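Local coordinates for protein D-glycero-beta-D-manno-heptose-1,7-bisphosphate 7-phosphatase (Mesorhizobium loti, PDB 2O2X) that removes the C-7 phosphate from D-glycero-beta-D-manno-heptose 1,7-bisphosphate in the pathway to ADP-heptose, using magnesium as cofactor, at residues A[64-67]-A[68-72]; A[96-99]-A[100-104]; A[166-169]-A[170-174]. All coordinates share one frame; numbering follows the deposited sequence. Where two conformers were deposited one is given.

Contact 1. Residues A[64-67]-A[68-72]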
ATOM      1  N   ALA A  64     -12.552  -0.183   4.178  1.00  8.86           N
ATOM      2  CA  ALA A  64     -11.970   0.449   2.974  1.00  9.42           C
ATOM      3  C   ALA A  64     -11.622  -0.559   1.902  1.00  9.81           C
ATOM      4  O   ALA A  64     -11.897  -0.330   0.719  1.00  9.08           O
ATOM      5  CB  ALA A  64     -10.737   1.264   3.362  1.00 10.73           C
ATOM      6  N   ILE A  65     -10.998  -1.665   2.286  1.00  9.15           N
ATOM      7  CA  ILE A  65     -10.677  -2.697   1.322  1.00  7.60           C
ATOM      8  C   ILE A  65     -11.967  -3.282   0.723  1.00  9.56           C
ATOM      9  O   ILE A  65     -12.074  -3.415  -0.485  1.00 10.44           O
ATOM     10  CB  ILE A  65      -9.791  -3.805   1.945  1.00  8.52           C
ATOM     11  CG1 ILE A  65      -8.499  -3.219   2.533  1.00  7.97           C
ATOM     12  CG2 ILE A  65      -9.412  -4.843   0.898  1.00  9.28           C
ATOM     13  CD1 ILE A  65      -7.644  -4.220   3.229  1.00  9.64           C
ATOM     14  N   ALA A  66     -12.930  -3.598   1.579  1.00 10.50           N
ATOM     15  CA  ALA A  66     -14.219  -4.120   1.094  1.00 11.22           C
ATOM     16  C   ALA A  66     -14.890  -3.167   0.105  1.00 10.29           C
ATOM     17  O   ALA A  66     -15.410  -3.575  -0.939  1.00 10.61           O
ATOM     18  CB  ALA A  66     -15.135  -4.372   2.263  1.00 10.54           C
ATOM     19  N   THR A  67     -14.884  -1.879   0.420  1.00  9.94           N
ATOM     20  CA  THR A  67     -15.492  -0.876  -0.448  1.00 10.96           C
ATOM     21  C   THR A  67     -14.820  -0.811  -1.808  1.00 11.36           C
ATOM     22  O   THR A  67     -15.486  -0.771  -2.828  1.00 13.15           O
ATOM     23  CB  THR A  67     -15.503   0.513   0.255  1.00 11.64           C
ATOM     24  OG1 THR A  67     -16.312   0.433   1.439  1.00 12.12           O
ATOM     25  CG2 THR A  67     -16.044   1.570  -0.609  1.00 11.31           C
ATOM     26  N   ALA A  68     -13.493  -0.794  -1.824  1.00  9.76           N
ATOM     27  CA  ALA A  68     -12.736  -0.793  -3.075  1.00  9.55           C
ATOM     28  C   ALA A  68     -13.026  -2.070  -3.860  1.00  8.96           C
ATOM     29  O   ALA A  68     -13.259  -2.031  -5.081  1.00 11.11           O
ATOM     30  CB  ALA A  68     -11.242  -0.672  -2.793  1.00 10.04           C
ATOM     31  N   ASN A  69     -12.984  -3.202  -3.178  1.00  9.33           N
ATOM     32  CA  ASN A  69     -13.257  -4.487  -3.830  1.00 10.41           C
ATOM     33  C   ASN A  69     -14.618  -4.427  -4.565  1.00 11.60           C
ATOM     34  O   ASN A  69     -14.721  -4.782  -5.748  1.00 12.60           O
ATOM     35  CB  ASN A  69     -13.295  -5.678  -2.853  1.00  9.34           C
ATOM     36  CG  ASN A  69     -11.951  -6.044  -2.199  1.00  9.27           C
ATOM     37  OD1 ASN A  69     -11.944  -6.739  -1.171  1.00 10.72           O
ATOM     38  ND2 ASN A  69     -10.820  -5.611  -2.789  1.00 10.92           N
ATOM     39  N   ARG A  70     -15.643  -3.981  -3.847  1.00 13.91           N
ATOM     40  CA  ARG A  70     -16.998  -3.991  -4.402  0.50 14.12           C
ATOM     41  C   ARG A  70     -17.177  -2.933  -5.499  1.00 15.12           C
ATOM     42  O   ARG A  70     -18.018  -3.096  -6.397  1.00 16.15           O
ATOM     43  CB  ARG A  70     -18.043  -3.867  -3.281  0.50 13.03           C
ATOM     44  CG  ARG A  70     -18.055  -5.052  -2.297  0.50 17.70           C
ATOM     45  CD  ARG A  70     -19.372  -5.147  -1.493  0.50 17.71           C
ATOM     46  NE  ARG A  70     -19.548  -4.098  -0.474  0.50 14.92           N
ATOM     47  CZ  ARG A  70     -19.232  -4.218   0.816  0.50 20.46           C
ATOM     48  NH1 ARG A  70     -18.685  -5.326   1.280  0.50 19.35           N
ATOM     49  NH2 ARG A  70     -19.485  -3.228   1.648  0.50 18.93           N
ATOM     50  N   ALA A  71     -16.381  -1.878  -5.449  1.00 12.88           N
ATOM     51  CA  ALA A  71     -16.383  -0.834  -6.445  1.00 12.65           C
ATOM     52  C   ALA A  71     -15.599  -1.229  -7.714  1.00 13.66           C
ATOM     53  O   ALA A  71     -15.601  -0.487  -8.695  1.00 14.74           O
ATOM     54  CB  ALA A  71     -15.852   0.439  -5.860  1.00 15.72           C
ATOM     55  N   GLY A  72     -14.898  -2.369  -7.672  1.00 12.56           N
ATOM     56  CA  GLY A  72     -14.100  -2.824  -8.803  1.00 12.78           C
ATOM     57  C   GLY A  72     -12.815  -2.046  -9.032  1.00 13.51           C
ATOM     58  O   GLY A  72     -12.300  -2.061 -10.128  1.00 15.02           O
TER

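Contact 2. Residues A[96-99]-A[100-104]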
ATOM      1  N   ALA A  96       6.299 -15.253   3.840  1.00 10.70           N
ATOM      2  CA  ALA A  96       5.465 -15.892   4.860  1.00 11.21           C
ATOM      3  C   ALA A  96       4.526 -14.909   5.581  1.00 11.98           C
ATOM      4  O   ALA A  96       3.352 -15.189   5.791  1.00 10.97           O
ATOM      5  CB  ALA A  96       6.341 -16.592   5.868  1.00 11.83           C
ATOM      6  N   VAL A  97       5.073 -13.769   5.973  1.00 10.22           N
ATOM      7  CA  VAL A  97       4.299 -12.764   6.692  1.00  9.15           C
ATOM      8  C   VAL A  97       3.241 -12.159   5.785  1.00  9.17           C
ATOM      9  O   VAL A  97       2.067 -12.009   6.184  1.00 10.48           O
ATOM     10  CB  VAL A  97       5.229 -11.678   7.260  1.00 10.77           C
ATOM     11  CG1 VAL A  97       4.442 -10.452   7.756  1.00 10.29           C
ATOM     12  CG2 VAL A  97       6.068 -12.245   8.369  1.00 10.99           C
ATOM     13  N   ASN A  98       3.646 -11.765   4.582  1.00 10.06           N
ATOM     14  CA  ASN A  98       2.705 -11.166   3.649  1.00  8.24           C
ATOM     15  C   ASN A  98       1.611 -12.154   3.273  1.00  9.99           C
ATOM     16  O   ASN A  98       0.434 -11.792   3.164  1.00 11.52           O
ATOM     17  CB  ASN A  98       3.403 -10.615   2.385  1.00  8.66           C
ATOM     18  CG  ASN A  98       2.614  -9.486   1.780  1.00  9.74           C
ATOM     19  OD1 ASN A  98       2.471  -8.427   2.429  1.00 10.33           O
ATOM     20  ND2 ASN A  98       2.052  -9.689   0.586  1.00 11.18           N
ATOM     21  N   GLY A  99       1.985 -13.414   3.066  1.00  9.68           N
ATOM     22  CA  GLY A  99       0.991 -14.442   2.820  1.00 11.00           C
ATOM     23  C   GLY A  99      -0.020 -14.579   3.939  1.00 10.61           C
ATOM     24  O   GLY A  99      -1.201 -14.748   3.692  1.00 11.99           O
ATOM     25  N   ARG A 100       0.459 -14.484   5.171  1.00 10.83           N
ATOM     26  CA  ARG A 100      -0.427 -14.544   6.335  1.00 10.63           C
ATOM     27  C   ARG A 100      -1.402 -13.348   6.366  1.00 10.22           C
ATOM     28  O   ARG A 100      -2.590 -13.490   6.657  1.00 11.27           O
ATOM     29  CB  ARG A 100       0.380 -14.663   7.652  1.00 11.78           C
ATOM     30  CG  ARG A 100      -0.455 -14.657   8.899  1.00 13.18           C
ATOM     31  CD  ARG A 100      -1.428 -15.786   8.928  1.00 14.70           C
ATOM     32  NE  ARG A 100      -2.097 -15.920  10.222  1.00 15.56           N
ATOM     33  CZ  ARG A 100      -3.151 -16.709  10.433  1.00 19.08           C
ATOM     34  NH1 ARG A 100      -3.678 -17.421   9.456  1.00 24.77           N
ATOM     35  NH2 ARG A 100      -3.693 -16.759  11.638  1.00 25.71           N
ATOM     36  N   VAL A 101      -0.913 -12.164   6.014  1.00  9.20           N
ATOM     37  CA  VAL A 101      -1.779 -10.980   5.949  1.00  9.99           C
ATOM     38  C   VAL A 101      -2.880 -11.235   4.926  1.00 10.24           C
ATOM     39  O   VAL A 101      -4.050 -11.002   5.211  1.00 11.16           O
ATOM     40  CB  VAL A 101      -0.966  -9.686   5.613  1.00 10.62           C
ATOM     41  CG1 VAL A 101      -1.884  -8.540   5.287  1.00 10.56           C
ATOM     42  CG2 VAL A 101      -0.035  -9.299   6.783  1.00 10.56           C
ATOM     43  N   LEU A 102      -2.514 -11.714   3.740  1.00 10.16           N
ATOM     44  CA  LEU A 102      -3.515 -11.979   2.687  1.00 10.90           C
ATOM     45  C   LEU A 102      -4.509 -13.083   3.099  1.00 11.87           C
ATOM     46  O   LEU A 102      -5.697 -12.999   2.784  1.00 12.32           O
ATOM     47  CB  LEU A 102      -2.858 -12.298   1.336  1.00 12.69           C
ATOM     48  CG  LEU A 102      -1.967 -11.179   0.765  1.00 18.11           C
ATOM     49  CD1 LEU A 102      -1.579 -11.452  -0.672  1.00 19.83           C
ATOM     50  CD2 LEU A 102      -2.548  -9.783   0.896  1.00 21.05           C
ATOM     51  N   GLU A 103      -4.028 -14.092   3.818  1.00 11.52           N
ATOM     52  CA  GLU A 103      -4.927 -15.139   4.355  1.00 12.74           C
ATOM     53  C   GLU A 103      -5.930 -14.600   5.357  1.00 12.82           C
ATOM     54  O   GLU A 103      -7.128 -14.914   5.294  1.00 12.15           O
ATOM     55  CB  GLU A 103      -4.114 -16.283   4.971  1.00 13.48           C
ATOM     56  CG  GLU A 103      -4.955 -17.355   5.640  1.00 18.57           C
ATOM     57  CD  GLU A 103      -6.037 -17.977   4.742  1.00 32.68           C
ATOM     58  OE1 GLU A 103      -5.931 -17.929   3.491  1.00 29.85           O
ATOM     59  OE2 GLU A 103      -7.003 -18.536   5.315  1.00 37.55           O
ATOM     60  N   LEU A 104      -5.461 -13.760   6.271  1.00 12.11           N
ATOM     61  CA  LEU A 104      -6.373 -13.142   7.222  1.00 12.17           C
ATOM     62  C   LEU A 104      -7.401 -12.250   6.529  1.00 11.47           C
ATOM     63  O   LEU A 104      -8.581 -12.205   6.909  1.00 12.16           O
ATOM     64  CB  LEU A 104      -5.607 -12.367   8.287  1.00 10.94           C
ATOM     65  CG  LEU A 104      -4.804 -13.232   9.265  1.00 14.05           C
ATOM     66  CD1 LEU A 104      -3.870 -12.364  10.043  1.00 14.76           C
ATOM     67  CD2 LEU A 104      -5.751 -13.984  10.173  1.00 19.50           C
TER

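Contact 3. Residues A[166-169]-A[170-174]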
ATOM      1  N   ASP A 166       4.185   7.998   3.103  1.00  8.38           N
ATOM      2  CA  ASP A 166       3.115   7.541   2.236  1.00  8.70           C
ATOM      3  C   ASP A 166       2.415   8.722   1.545  1.00  9.18           C
ATOM      4  O   ASP A 166       2.020   8.644   0.372  1.00  9.29           O
ATOM      5  CB  ASP A 166       2.069   6.750   3.029  1.00  9.96           C
ATOM      6  CG  ASP A 166       2.633   5.491   3.700  1.00 15.41           C
ATOM      7  OD1 ASP A 166       3.277   4.763   2.950  1.00 22.47           O
ATOM      8  OD2 ASP A 166       2.439   5.230   4.944  1.00 15.77           O
HETATM    9  N   MSE A 167       2.243   9.816   2.284  1.00  7.92           N
HETATM   10  CA  MSE A 167       1.595  11.000   1.740  1.00  7.45           C
HETATM   11  C   MSE A 167       2.506  11.692   0.750  1.00  9.15           C
HETATM   12  O   MSE A 167       2.048  12.161  -0.283  1.00 10.08           O
HETATM   13  CB  MSE A 167       1.239  11.973   2.856  1.00  8.03           C
HETATM   14  CG  MSE A 167       0.278  11.447   3.948  1.00  8.31           C
HETATM   15 SE   MSE A 167      -1.440  10.863   3.261  0.75  8.42          SE
HETATM   16  CE  MSE A 167      -1.078   8.903   3.142  1.00 10.05           C
ATOM     17  N   GLN A 168       3.795  11.733   1.067  1.00  9.98           N
ATOM     18  CA  GLN A 168       4.786  12.302   0.160  1.00  8.98           C
ATOM     19  C   GLN A 168       4.875  11.495  -1.138  1.00 10.32           C
ATOM     20  O   GLN A 168       4.872  12.057  -2.235  1.00 10.39           O
ATOM     21  CB  GLN A 168       6.159  12.385   0.823  1.00  9.59           C
ATOM     22  CG  GLN A 168       6.261  13.303   2.058  1.00  9.19           C
ATOM     23  CD  GLN A 168       7.540  13.071   2.862  1.00 10.67           C
ATOM     24  OE1 GLN A 168       7.906  11.932   3.156  1.00 14.01           O
ATOM     25  NE2 GLN A 168       8.230  14.157   3.226  1.00 13.69           N
ATOM     26  N   ALA A 169       4.887  10.171  -1.014  1.00  8.84           N
ATOM     27  CA  ALA A 169       4.931   9.309  -2.194  1.00  9.02           C
ATOM     28  C   ALA A 169       3.698   9.504  -3.083  1.00 10.53           C
ATOM     29  O   ALA A 169       3.790   9.604  -4.299  1.00  9.67           O
ATOM     30  CB  ALA A 169       5.036   7.867  -1.763  1.00  9.16           C
ATOM     31  N   GLY A 170       2.531   9.559  -2.468  1.00  8.70           N
ATOM     32  CA  GLY A 170       1.316   9.859  -3.203  1.00  8.36           C
ATOM     33  C   GLY A 170       1.372  11.185  -3.946  1.00 10.59           C
ATOM     34  O   GLY A 170       1.056  11.236  -5.136  1.00 10.34           O
ATOM     35  N   LYS A 171       1.754  12.263  -3.261  1.00  9.93           N
ATOM     36  CA  LYS A 171       1.867  13.584  -3.894  0.50 11.15           C
ATOM     37  C   LYS A 171       2.844  13.519  -5.070  1.00  9.52           C
ATOM     38  O   LYS A 171       2.576  14.014  -6.154  1.00 11.89           O
ATOM     39  CB  LYS A 171       2.339  14.610  -2.862  0.50 12.34           C
ATOM     40  CG  LYS A 171       2.348  16.074  -3.339  0.50 11.63           C
ATOM     41  CD  LYS A 171       2.557  17.039  -2.174  0.50 12.21           C
ATOM     42  CE  LYS A 171       3.928  16.828  -1.492  0.50 14.31           C
ATOM     43  NZ  LYS A 171       4.311  17.947  -0.558  0.50 18.78           N
ATOM     44  N   ARG A 172       3.985  12.913  -4.845  1.00  9.11           N
ATOM     45  CA  ARG A 172       5.027  12.855  -5.878  0.70  9.24           C
ATOM     46  C   ARG A 172       4.639  12.006  -7.088  1.00 12.21           C
ATOM     47  O   ARG A 172       5.178  12.211  -8.184  1.00 13.37           O
ATOM     48  CB  ARG A 172       6.351  12.374  -5.283  0.70  9.59           C
ATOM     49  CG  ARG A 172       6.941  13.324  -4.228  0.70 11.31           C
ATOM     50  CD  ARG A 172       8.254  12.820  -3.660  0.70 13.14           C
ATOM     51  NE  ARG A 172       8.592  13.399  -2.365  0.70 12.46           N
ATOM     52  CZ  ARG A 172       9.679  13.077  -1.670  0.70 12.53           C
ATOM     53  NH1 ARG A 172      10.551  12.198  -2.152  0.70 12.94           N
ATOM     54  NH2 ARG A 172       9.910  13.633  -0.493  0.70  9.52           N
ATOM     55  N   ALA A 173       3.728  11.049  -6.890  1.00 11.90           N
ATOM     56  CA  ALA A 173       3.203  10.201  -7.953  1.00 11.23           C
ATOM     57  C   ALA A 173       2.091  10.880  -8.763  1.00 12.60           C
ATOM     58  O   ALA A 173       1.642  10.336  -9.773  1.00 14.41           O
ATOM     59  CB  ALA A 173       2.692   8.861  -7.354  1.00 11.77           C
ATOM     60  N   GLY A 174       1.613  12.024  -8.300  1.00 11.41           N
ATOM     61  CA  GLY A 174       0.573  12.762  -9.007  1.00 12.47           C
ATOM     62  C   GLY A 174      -0.835  12.599  -8.453  1.00 11.57           C
ATOM     63  O   GLY A 174      -1.800  13.083  -9.040  1.00 12.69           O
TER

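Contact 1. Residues A[64-67]-A[68-72]
Thr67, Ala66 and Ala68 form the middle of this local contact, where two successive turns of helix 62-71 meet. The helix joins strand 34-36 to strand 75-80 in a beta-alpha-beta unit, and its chain leaves at Gly72 in a Schellman motif. Thr67 O takes the N-H of Ala71 at 3.0 Å, but the N-H...O angle is only 141°, so this bond is bent, and Ala71 CB closes in on the same carbonyl oxygen. Thr67 OG1 turns back to Pro63 O, while the residue packs against Leu206 and Ile209 of helix 199-211. Arg70 touches Ala66 O twice: its backbone N donates at 2.9 Å, and its CG lies 3.3 Å from that oxygen. In one of its two conformers, the Arg70 chain bends at chi3 (-71°) and brings one face of the guanidinium over Ala66 O, off centre. Ala68 N gives a nearly straight bond to Ala64 O, 3.0 Å long with an N-H...O angle of 168°, and its methyl faces Leu34 and Val75 of the flanking strands. Asn69 ND2 donates to Phe111 O. With an alanine here the amide is gone, and Phe111 O would probably lose its ND2 donor while Ile65 CG2 loses the neighbour alongside it. Asn69 CG sits just 3.1 Å from Ile65 O, and its side chain runs alongside that of Ile65, with OD1 3.8 Å from Ile65 CG2.

Contact 2. Residues A[96-99]-A[100-104]
Leu102 settles over the carbonyl of Asn98 one turn back: its N donates to Asn98 O at 3.0 Å with an N-H...O angle of 166°, and its CG lies 3.4 Å from the same oxygen. The first torsion explains the second contact, since CG stands beside the backbone N and anti to the carbonyl carbon (chi1 -60°). Val101 repeats the pattern on Val97 O, binding it through N at 3.0 Å and laying CG2 3.5 Å away. Arg100 touches the preceding turn through CB, which is 3.5 Å from Ala96 O and from Val97 O alike; its guanidinium leads off along the helix, where Leu104 CD2 covers one face at its centre, 3.7 Å above the plane. Gly99, without a side chain, contributes its carbonyl, which accepts the N-H of Glu103 at 2.9 Å.

Beyond this shell, Asn98 OD1 accepts a hydrogen bond from Arg38 NH1, and since Arg38 binds substrate by similarity, Asn98 is probably a second-shell residue that helps to orient it. Glu103 OE2 forms a salt bridge with Arg106 NH2, while Val97 and Val101 pack on Ile55, and Leu102 on Ile22, both from loops. Helix 91-107, to which all these residues belong, follows helix 82-85 in the connection between strands 75-80 and 114-118, parallel neighbours in the central sheet.

Contact 3. Residues A[166-169]-A[170-174]
Gln168 and Arg172 lie alongside each other across the final turns of helix 164-172, in the beta-alpha-beta unit of strands 158-161 and 177-181. Backbone bonds come first. Asp166 O, Met167 O and Gln168 O receive the N-H groups of Gly170, Lys171 and Arg172, the last at 2.9 Å. Ala173 N still reaches Ala169 O at 3.0 Å, but with an N-H...O angle of only 138° as the chain turns into a Schellman motif. At Gly174 phi is positive, and a side chain would be jammed against the carbonyl oxygen of Ala173.

Van der Waals packing follows. Arg172 CG stands beside its backbone N, anti to the carbonyl carbon (chi1 -64°), which brings it within 3.1 Å of Gln168 O; the two side chains then run the same way, with their amide and guanidinium planes 53° apart. Arg172 has two conformers; in one of them its NH2 is 4.1 Å from Gln168 NE2. Both side chains rest on Pro138. The selenomethionine Met167 turns instead to Ile193 of strand 191-196.

Charge gathers at the buried end. Asp166 OD1 makes a salt bridge with Lys137 NZ, its OD2 accepts from Lys163 N, and the carboxylate of Asp37 lies close to OD2. The spacing of Asp162 and Asp166 fits the fourth conserved motif of HAD phosphatases. The chemistry therefore divides along the helix: backbone bonds and van der Waals contacts, with no hydrogen bond between the Gln168 and Arg172 side chains, hold the outer turn, while Asp166 probably positions Lys137, which by similarity stabilises the phosphoryl group.

The three contacts are separate turns of three helices and touch nowhere. Contacts 1 and 2 are the nearest pair, with centres 19 Å and closest atoms about 7 Å apart; contact 3 lies 22 Å from contact 1 and 26 Å from contact 2, centre to centre. Contacts 2 and 3 sit on opposite sides of the chain's centre, yet both reach the predicted active site: the Asn98 side chain is about 3 Å from that of Arg38, and the Asp166 side chain about 3 Å from that of Asp37, the nucleophile by similarity. Contact 1 stands further back, its Ile65 side chain about 9 Å from that of Arg38, and is plain packing of helix 62-71 in its beta-alpha-beta unit.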